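Long-range contacts in vibralactone Cyclase (Boreostereum vibrans, PDB 6KD0), which catalyses, as an alpha/beta hydrolase-fold enzyme, the cyclization that forms the fused bicyclic beta-lactone of vibralactone: residues Leu97-His102 against Phe171-Gln176; Leu182-Ala187 against Thr202-Gln207. All blocks are in the same frame, centred on the assembly; numbering follows the deposited sequence.

Interaction 1: residues Leu97-His102 against Phe171-Gln176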
ATOM      1  N   LEU A  97     -15.476   5.204  -3.720  1.00 21.32           N
ATOM      2  CA  LEU A  97     -14.725   5.343  -2.473  1.00 19.04           C
ATOM      3  C   LEU A  97     -13.387   4.625  -2.607  1.00 17.52           C
ATOM      4  O   LEU A  97     -13.360   3.422  -2.874  1.00 21.96           O
ATOM      5  CB  LEU A  97     -15.521   4.734  -1.311  1.00 19.78           C
ATOM      6  CG  LEU A  97     -15.451   5.326   0.097  1.00 24.82           C
ATOM      7  CD1 LEU A  97     -15.685   4.265   1.177  1.00 25.42           C
ATOM      8  CD2 LEU A  97     -14.184   6.081   0.341  1.00 22.47           C
ATOM      9  N   LEU A  98     -12.288   5.351  -2.416  1.00 18.52           N
ATOM     10  CA  LEU A  98     -10.948   4.776  -2.388  1.00 19.34           C
ATOM     11  C   LEU A  98     -10.372   4.917  -0.983  1.00 19.34           C
ATOM     12  O   LEU A  98     -10.268   6.033  -0.467  1.00 18.86           O
ATOM     13  CB  LEU A  98     -10.030   5.477  -3.392  1.00 22.53           C
ATOM     14  CG  LEU A  98      -8.551   5.082  -3.316  1.00 20.17           C
ATOM     15  CD1 LEU A  98      -8.325   3.655  -3.816  1.00 18.33           C
ATOM     16  CD2 LEU A  98      -7.689   6.076  -4.093  1.00 21.69           C
ATOM     17  N   TYR A  99      -9.978   3.804  -0.372  1.00 17.68           N
ATOM     18  CA  TYR A  99      -9.423   3.811   0.984  1.00 17.48           C
ATOM     19  C   TYR A  99      -7.948   3.441   0.876  1.00 18.81           C
ATOM     20  O   TYR A  99      -7.624   2.320   0.478  1.00 18.29           O
ATOM     21  CB  TYR A  99     -10.186   2.834   1.874  1.00 15.69           C
ATOM     22  CG  TYR A  99      -9.761   2.826   3.316  1.00 19.14           C
ATOM     23  CD1 TYR A  99     -10.294   3.758   4.203  1.00 17.66           C
ATOM     24  CD2 TYR A  99      -8.882   1.864   3.805  1.00 15.84           C
ATOM     25  CE1 TYR A  99      -9.943   3.773   5.530  1.00 17.96           C
ATOM     26  CE2 TYR A  99      -8.512   1.871   5.150  1.00 19.15           C
ATOM     27  CZ  TYR A  99      -9.065   2.830   6.004  1.00 16.25           C
ATOM     28  OH  TYR A  99      -8.748   2.856   7.339  1.00 17.13           O
ATOM     29  N   TRP A 100      -7.066   4.377   1.223  1.00 15.89           N
ATOM     30  CA  TRP A 100      -5.637   4.277   0.943  1.00 21.94           C
ATOM     31  C   TRP A 100      -4.856   4.097   2.238  1.00 17.27           C
ATOM     32  O   TRP A 100      -5.069   4.843   3.207  1.00 19.14           O
ATOM     33  CB  TRP A 100      -5.152   5.525   0.186  1.00 20.31           C
ATOM     34  CG  TRP A 100      -3.676   5.547   0.061  1.00 18.81           C
ATOM     35  CD1 TRP A 100      -2.781   6.057   0.972  1.00 19.00           C
ATOM     36  CD2 TRP A 100      -2.894   4.964  -0.989  1.00 22.28           C
ATOM     37  NE1 TRP A 100      -1.496   5.850   0.530  1.00 20.88           N
ATOM     38  CE2 TRP A 100      -1.537   5.189  -0.672  1.00 20.25           C
ATOM     39  CE3 TRP A 100      -3.208   4.300  -2.182  1.00 22.89           C
ATOM     40  CZ2 TRP A 100      -0.495   4.767  -1.500  1.00 22.51           C
ATOM     41  CZ3 TRP A 100      -2.165   3.873  -3.000  1.00 24.43           C
ATOM     42  CH2 TRP A 100      -0.827   4.109  -2.649  1.00 21.69           C
ATOM     43  N   VAL A 101      -3.946   3.116   2.256  1.00 14.46           N
ATOM     44  CA  VAL A 101      -3.136   2.801   3.434  1.00 16.90           C
ATOM     45  C   VAL A 101      -1.666   3.058   3.116  1.00 15.80           C
ATOM     46  O   VAL A 101      -1.040   2.325   2.325  1.00 14.96           O
ATOM     47  CB  VAL A 101      -3.339   1.358   3.901  1.00 14.81           C
ATOM     48  CG1 VAL A 101      -2.769   1.187   5.323  1.00 14.30           C
ATOM     49  CG2 VAL A 101      -4.807   1.003   3.840  1.00 18.71           C
ATOM     50  N   HIS A 102      -1.086   4.037   3.818  1.00 15.35           N
ATOM     51  CA  HIS A 102       0.266   4.507   3.535  1.00 17.19           C
ATOM     52  C   HIS A 102       1.338   3.506   3.981  1.00 17.19           C
ATOM     53  O   HIS A 102       1.099   2.590   4.778  1.00 18.34           O
ATOM     54  CB  HIS A 102       0.496   5.871   4.215  1.00 16.77           C
ATOM     55  CG  HIS A 102       0.662   5.780   5.699  1.00 16.70           C
ATOM     56  ND1 HIS A 102       1.816   5.313   6.292  1.00 20.23           N
ATOM     57  CD2 HIS A 102      -0.176   6.106   6.713  1.00 16.20           C
ATOM     58  CE1 HIS A 102       1.673   5.329   7.607  1.00 17.88           C
ATOM     59  NE2 HIS A 102       0.473   5.810   7.888  1.00 18.26           N
ATOM     60  N   PHE A 171     -15.717   0.603  -4.274  1.00 22.28           N
ATOM     61  CA  PHE A 171     -15.124   0.624  -2.941  1.00 20.44           C
ATOM     62  C   PHE A 171     -13.807  -0.147  -3.060  1.00 18.61           C
ATOM     63  O   PHE A 171     -13.782  -1.372  -2.961  1.00 21.70           O
ATOM     64  CB  PHE A 171     -16.080   0.020  -1.916  1.00 18.91           C
ATOM     65  CG  PHE A 171     -15.651   0.197  -0.486  1.00 20.81           C
ATOM     66  CD1 PHE A 171     -14.625   1.058  -0.143  1.00 18.81           C
ATOM     67  CD2 PHE A 171     -16.297  -0.509   0.526  1.00 20.16           C
ATOM     68  CE1 PHE A 171     -14.245   1.196   1.188  1.00 19.83           C
ATOM     69  CE2 PHE A 171     -15.923  -0.372   1.843  1.00 19.37           C
ATOM     70  CZ  PHE A 171     -14.896   0.483   2.175  1.00 19.56           C
ATOM     71  N   VAL A 172     -12.726   0.589  -3.309  1.00 17.30           N
ATOM     72  CA  VAL A 172     -11.415   0.013  -3.592  1.00 19.64           C
ATOM     73  C   VAL A 172     -10.495   0.278  -2.408  1.00 18.44           C
ATOM     74  O   VAL A 172     -10.361   1.424  -1.962  1.00 18.95           O
ATOM     75  CB  VAL A 172     -10.820   0.594  -4.891  1.00 17.15           C
ATOM     76  CG1 VAL A 172      -9.374   0.124  -5.072  1.00 18.21           C
ATOM     77  CG2 VAL A 172     -11.669   0.180  -6.081  1.00 23.08           C
ATOM     78  N   ILE A 173      -9.838  -0.766  -1.913  1.00 19.38           N
ATOM     79  CA  ILE A 173      -8.818  -0.575  -0.884  1.00 18.54           C
ATOM     80  C   ILE A 173      -7.454  -0.704  -1.537  1.00 17.23           C
ATOM     81  O   ILE A 173      -7.234  -1.552  -2.413  1.00 18.13           O
ATOM     82  CB  ILE A 173      -8.980  -1.561   0.287  1.00 16.05           C
ATOM     83  CG1 ILE A 173      -8.014  -1.192   1.413  1.00 17.13           C
ATOM     84  CG2 ILE A 173      -8.753  -3.011  -0.176  1.00 17.62           C
ATOM     85  CD1 ILE A 173      -8.324  -1.873   2.699  1.00 18.81           C
ATOM     86  N   ALA A 174      -6.547   0.183  -1.158  1.00 16.24           N
ATOM     87  CA  ALA A 174      -5.249   0.240  -1.798  1.00 19.04           C
ATOM     88  C   ALA A 174      -4.224   0.517  -0.718  1.00 17.75           C
ATOM     89  O   ALA A 174      -4.520   1.222   0.244  1.00 18.82           O
ATOM     90  CB  ALA A 174      -5.216   1.324  -2.890  1.00 17.85           C
ATOM     91  N   GLY A 175      -3.039  -0.061  -0.849  1.00 17.77           N
ATOM     92  CA  GLY A 175      -2.005   0.182   0.141  1.00 15.21           C
ATOM     93  C   GLY A 175      -0.620  -0.010  -0.434  1.00 17.12           C
ATOM     94  O   GLY A 175      -0.412  -0.785  -1.375  1.00 21.65           O
ATOM     95  N   GLN A 176       0.334   0.692   0.167  1.00 18.09           N
ATOM     96  CA  GLN A 176       1.725   0.705  -0.273  1.00 15.18           C
ATOM     97  C   GLN A 176       2.615   0.080   0.795  1.00 16.10           C
ATOM     98  O   GLN A 176       2.606   0.525   1.944  1.00 17.59           O
ATOM     99  CB  GLN A 176       2.160   2.142  -0.556  1.00 16.68           C
ATOM    100  CG  GLN A 176       3.566   2.292  -1.051  1.00 17.80           C
ATOM    101  CD  GLN A 176       3.881   3.745  -1.311  1.00 23.77           C
ATOM    102  OE1 GLN A 176       4.550   4.393  -0.511  1.00 28.58           O
ATOM    103  NE2 GLN A 176       3.359   4.278  -2.410  1.00 26.56           N
TER
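Leu97 to Val101 pair in parallel with Phe171 to Gly175, two neighbouring strands of the alpha/beta hydrolase sheet, with segment axes 19° apart. Five backbone hydrogen bonds tie them. They run in turn from Val172 N to Leu97 O, Tyr99 N to Val172 O, Ala174 N to Tyr99 O, Val101 N to Ala174 O and Gln176 N to Val101 O. Strand 171-176 leads into the probable nucleophile elbow, a GxSxG pattern that starts at Gly175.

On one face of the sheet, Leu97 and Phe171 lie side by side and point the same way. Leu97 CD1 comes within 3.4 Å of Phe171 CE1. With CG anti to the backbone N (chi1 -176°), the Tyr99 side chain runs beside that of Ile173 and in the same direction, which brings Tyr99 CD2 to 3.9 Å from Ile173 CD1. Helix 144-158 covers this face and touches Tyr99, Val101 and Phe171.

Leu98, Val172, Trp100 and Ala174 line the other face, where the first three touch helix 321-338. Leu98 CD1 bridges Val172 CG1 and Ala174 CB. The indole of Trp100 reaches across to the neighbouring strand, and its CE3 lies 3.7 Å from Ala174 CB. A smaller alanine in place of Trp100 would probably open a gap above Ala174 and leave the Gln176 chain less firmly held.

Gln176 is extended, and its amide plane stands at 90° to the indole. Its NE2 bonds to Gln207 OE1 on the next strand. The same NE2 lies in the indole plane, at the ring edge, 4.0 Å from Trp100 CZ2.

Interaction 2: residues Leu182-Ala187 against Thr202-Gln207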
ATOM      1  N   LEU A 182      -1.172  -4.253   5.587  1.00 13.80           N
ATOM      2  CA  LEU A 182      -2.322  -4.035   6.461  1.00 14.58           C
ATOM      3  C   LEU A 182      -3.626  -4.097   5.675  1.00 14.27           C
ATOM      4  O   LEU A 182      -4.641  -4.582   6.185  1.00 15.99           O
ATOM      5  CB  LEU A 182      -2.196  -2.691   7.188  1.00 14.80           C
ATOM      6  CG  LEU A 182      -0.972  -2.538   8.111  1.00 14.84           C
ATOM      7  CD1 LEU A 182      -0.987  -1.196   8.831  1.00 16.58           C
ATOM      8  CD2 LEU A 182      -0.857  -3.696   9.114  1.00 16.37           C
ATOM      9  N   SER A 183      -3.617  -3.636   4.420  1.00 12.80           N
ATOM     10  CA  SER A 183      -4.848  -3.711   3.640  1.00 14.37           C
ATOM     11  C   SER A 183      -5.171  -5.145   3.235  1.00 16.11           C
ATOM     12  O   SER A 183      -6.347  -5.483   3.089  1.00 18.78           O
ATOM     13  CB  SER A 183      -4.765  -2.796   2.410  1.00 17.38           C
ATOM     14  OG  SER A 183      -3.942  -3.386   1.439  1.00 18.49           O
ATOM     15  N   LEU A 184      -4.151  -5.995   3.042  1.00 18.30           N
ATOM     16  CA  LEU A 184      -4.400  -7.411   2.758  1.00 16.07           C
ATOM     17  C   LEU A 184      -5.114  -8.062   3.931  1.00 18.68           C
ATOM     18  O   LEU A 184      -6.105  -8.810   3.756  1.00 18.86           O
ATOM     19  CB  LEU A 184      -3.076  -8.136   2.473  1.00 14.75           C
ATOM     20  CG  LEU A 184      -2.317  -7.759   1.187  1.00 17.76           C
ATOM     21  CD1 LEU A 184      -1.022  -8.555   1.051  1.00 17.55           C
ATOM     22  CD2 LEU A 184      -3.202  -7.928  -0.055  1.00 18.35           C
ATOM     23  N   ILE A 185      -4.634  -7.752   5.143  1.00 17.12           N
ATOM     24  CA  ILE A 185      -5.324  -8.212   6.344  1.00 16.86           C
ATOM     25  C   ILE A 185      -6.766  -7.706   6.352  1.00 18.79           C
ATOM     26  O   ILE A 185      -7.715  -8.484   6.529  1.00 19.31           O
ATOM     27  CB  ILE A 185      -4.553  -7.786   7.607  1.00 16.59           C
ATOM     28  CG1 ILE A 185      -3.181  -8.458   7.608  1.00 16.65           C
ATOM     29  CG2 ILE A 185      -5.364  -8.143   8.850  1.00 18.48           C
ATOM     30  CD1 ILE A 185      -2.165  -7.840   8.516  1.00 18.41           C
ATOM     31  N   ALA A 186      -6.948  -6.400   6.121  1.00 17.73           N
ATOM     32  CA  ALA A 186      -8.280  -5.807   6.202  1.00 20.30           C
ATOM     33  C   ALA A 186      -9.232  -6.435   5.197  1.00 17.81           C
ATOM     34  O   ALA A 186     -10.417  -6.605   5.486  1.00 19.99           O
ATOM     35  CB  ALA A 186      -8.209  -4.292   5.996  1.00 16.61           C
ATOM     36  N   ALA A 187      -8.744  -6.760   4.003  1.00 20.34           N
ATOM     37  CA  ALA A 187      -9.622  -7.329   2.979  1.00 18.20           C
ATOM     38  C   ALA A 187     -10.119  -8.721   3.374  1.00 20.26           C
ATOM     39  O   ALA A 187     -11.298  -9.058   3.146  1.00 20.74           O
ATOM     40  CB  ALA A 187      -8.887  -7.369   1.640  1.00 21.57           C
ATOM     41  N   THR A 202     -14.953  -3.708  -3.557  1.00 21.44           N
ATOM     42  CA  THR A 202     -15.066  -4.129  -4.948  1.00 22.20           C
ATOM     43  C   THR A 202     -13.715  -4.272  -5.642  1.00 24.90           C
ATOM     44  O   THR A 202     -13.677  -4.632  -6.820  1.00 22.22           O
ATOM     45  CB  THR A 202     -15.952  -3.159  -5.740  1.00 27.46           C
ATOM     46  OG1 THR A 202     -15.337  -1.863  -5.783  1.00 23.69           O
ATOM     47  CG2 THR A 202     -17.305  -3.027  -5.068  1.00 21.77           C
ATOM     48  N   GLY A 203     -12.614  -4.001  -4.956  1.00 21.69           N
ATOM     49  CA  GLY A 203     -11.317  -4.122  -5.583  1.00 21.22           C
ATOM     50  C   GLY A 203     -10.222  -3.815  -4.589  1.00 20.41           C
ATOM     51  O   GLY A 203     -10.453  -3.206  -3.539  1.00 19.10           O
ATOM     52  N   GLN A 204      -9.019  -4.248  -4.941  1.00 20.08           N
ATOM     53  CA  GLN A 204      -7.872  -4.025  -4.084  1.00 18.41           C
ATOM     54  C   GLN A 204      -6.614  -3.828  -4.912  1.00 17.65           C
ATOM     55  O   GLN A 204      -6.346  -4.600  -5.831  1.00 18.68           O
ATOM     56  CB  GLN A 204      -7.663  -5.195  -3.126  1.00 18.71           C
ATOM     57  CG  GLN A 204      -6.395  -5.059  -2.318  1.00 16.73           C
ATOM     58  CD  GLN A 204      -6.447  -5.912  -1.086  1.00 20.38           C
ATOM     59  OE1 GLN A 204      -6.980  -7.021  -1.122  1.00 22.73           O
ATOM     60  NE2 GLN A 204      -5.918  -5.402   0.020  1.00 20.35           N
ATOM     61  N   LEU A 205      -5.829  -2.813  -4.562  1.00 17.54           N
ATOM     62  CA  LEU A 205      -4.542  -2.557  -5.193  1.00 16.22           C
ATOM     63  C   LEU A 205      -3.477  -2.579  -4.117  1.00 18.52           C
ATOM     64  O   LEU A 205      -3.648  -1.943  -3.072  1.00 19.33           O
ATOM     65  CB  LEU A 205      -4.527  -1.199  -5.905  1.00 19.56           C
ATOM     66  CG  LEU A 205      -3.270  -0.884  -6.729  1.00 18.77           C
ATOM     67  CD1 LEU A 205      -3.644  -0.035  -7.935  1.00 17.89           C
ATOM     68  CD2 LEU A 205      -2.202  -0.172  -5.900  1.00 22.11           C
ATOM     69  N   VAL A 206      -2.375  -3.290  -4.362  1.00 17.54           N
ATOM     70  CA  VAL A 206      -1.257  -3.218  -3.425  1.00 16.65           C
ATOM     71  C   VAL A 206       0.049  -3.054  -4.189  1.00 20.26           C
ATOM     72  O   VAL A 206       0.198  -3.501  -5.333  1.00 20.07           O
ATOM     73  CB  VAL A 206      -1.187  -4.437  -2.467  1.00 15.15           C
ATOM     74  CG1 VAL A 206      -2.447  -4.524  -1.618  1.00 18.31           C
ATOM     75  CG2 VAL A 206      -0.974  -5.712  -3.240  1.00 17.63           C
ATOM     76  N   GLN A 207       1.004  -2.399  -3.543  1.00 20.39           N
ATOM     77  CA  GLN A 207       2.333  -2.216  -4.109  1.00 19.41           C
ATOM     78  C   GLN A 207       3.339  -2.856  -3.168  1.00 20.64           C
ATOM     79  O   GLN A 207       3.441  -2.449  -2.006  1.00 16.98           O
ATOM     80  CB  GLN A 207       2.654  -0.730  -4.309  1.00 20.31           C
ATOM     81  CG  GLN A 207       1.574   0.065  -5.044  1.00 20.60           C
ATOM     82  CD  GLN A 207       1.753   1.573  -4.914  1.00 21.81           C
ATOM     83  OE1 GLN A 207       2.074   2.080  -3.837  1.00 23.43           O
ATOM     84  NE2 GLN A 207       1.524   2.304  -6.007  1.00 22.34           N
TER
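Gln204 reaches from strand 203-207 to helix 178-192 and meets Ser183, Leu184 and Ala187 there. The helix and strand segments run nearly antiparallel, at 157°, with axes 9.4 Å apart at closest approach. They belong to the beta-alpha-beta unit made by strand 171-176, helix 178-192 and strand 203-207. This crossover places the helix over one face of the central sheet.

The Gln204 side chain bridges strand and helix. Its CB points toward the helix. CG is anti to the backbone N (chi1 174°), and the chain stays extended beyond it, which carries the amide to the helix surface. On the way, CG packs on the carbonyl oxygen of Ile173 in the adjacent strand. CD lies 3.9 Å from Ala187 CB and 4.0 Å from Leu184 CD2. OE1 turns to the methyl of Ala187, 3.4 Å from its CB. NE2 goes to the preceding turn of the helix. It makes a weak, bent hydrogen bond to Ser183 OG, 3.2 Å long with 133° at the hydrogen. The main partner of Ser183 OG is Gly180 O, one turn earlier.

Val206 lies two residues further along the strand, on the same side as Gln204. Its CG1 sits 3.8 Å from Leu184 CD2, and the two side chains cross at about a right angle. The same CG1 also reaches Ser183 OG.

The contact is buried, yet an amide lies at its middle. Its nitrogen faces a serine hydroxyl and its oxygen faces a methyl, so packing probably does more here than the one weak bond.

Both contacts are buried, and they meet at strand 171-176. Interaction 1 pairs that strand with 97-101 inside the sheet. Interaction 2 joins the sheet to the helix that follows the same strand in the chain. The two also touch directly, since strands 171-176 and 203-207 are neighbours: Ile173 O probably bonds to Leu205 N, and Ala174 CB packs on Leu205 O. Their chemistry differs with place. Interaction 1 rests on a regular backbone ladder with apolar side chains on both faces, and buries 583 Å². Interaction 2 buries 198 Å² and rests mainly on side chains, with one weak hydrogen bond among apolar contacts. Strand 171-176 runs into the probable nucleophile elbow, and helix 178-192 leads out.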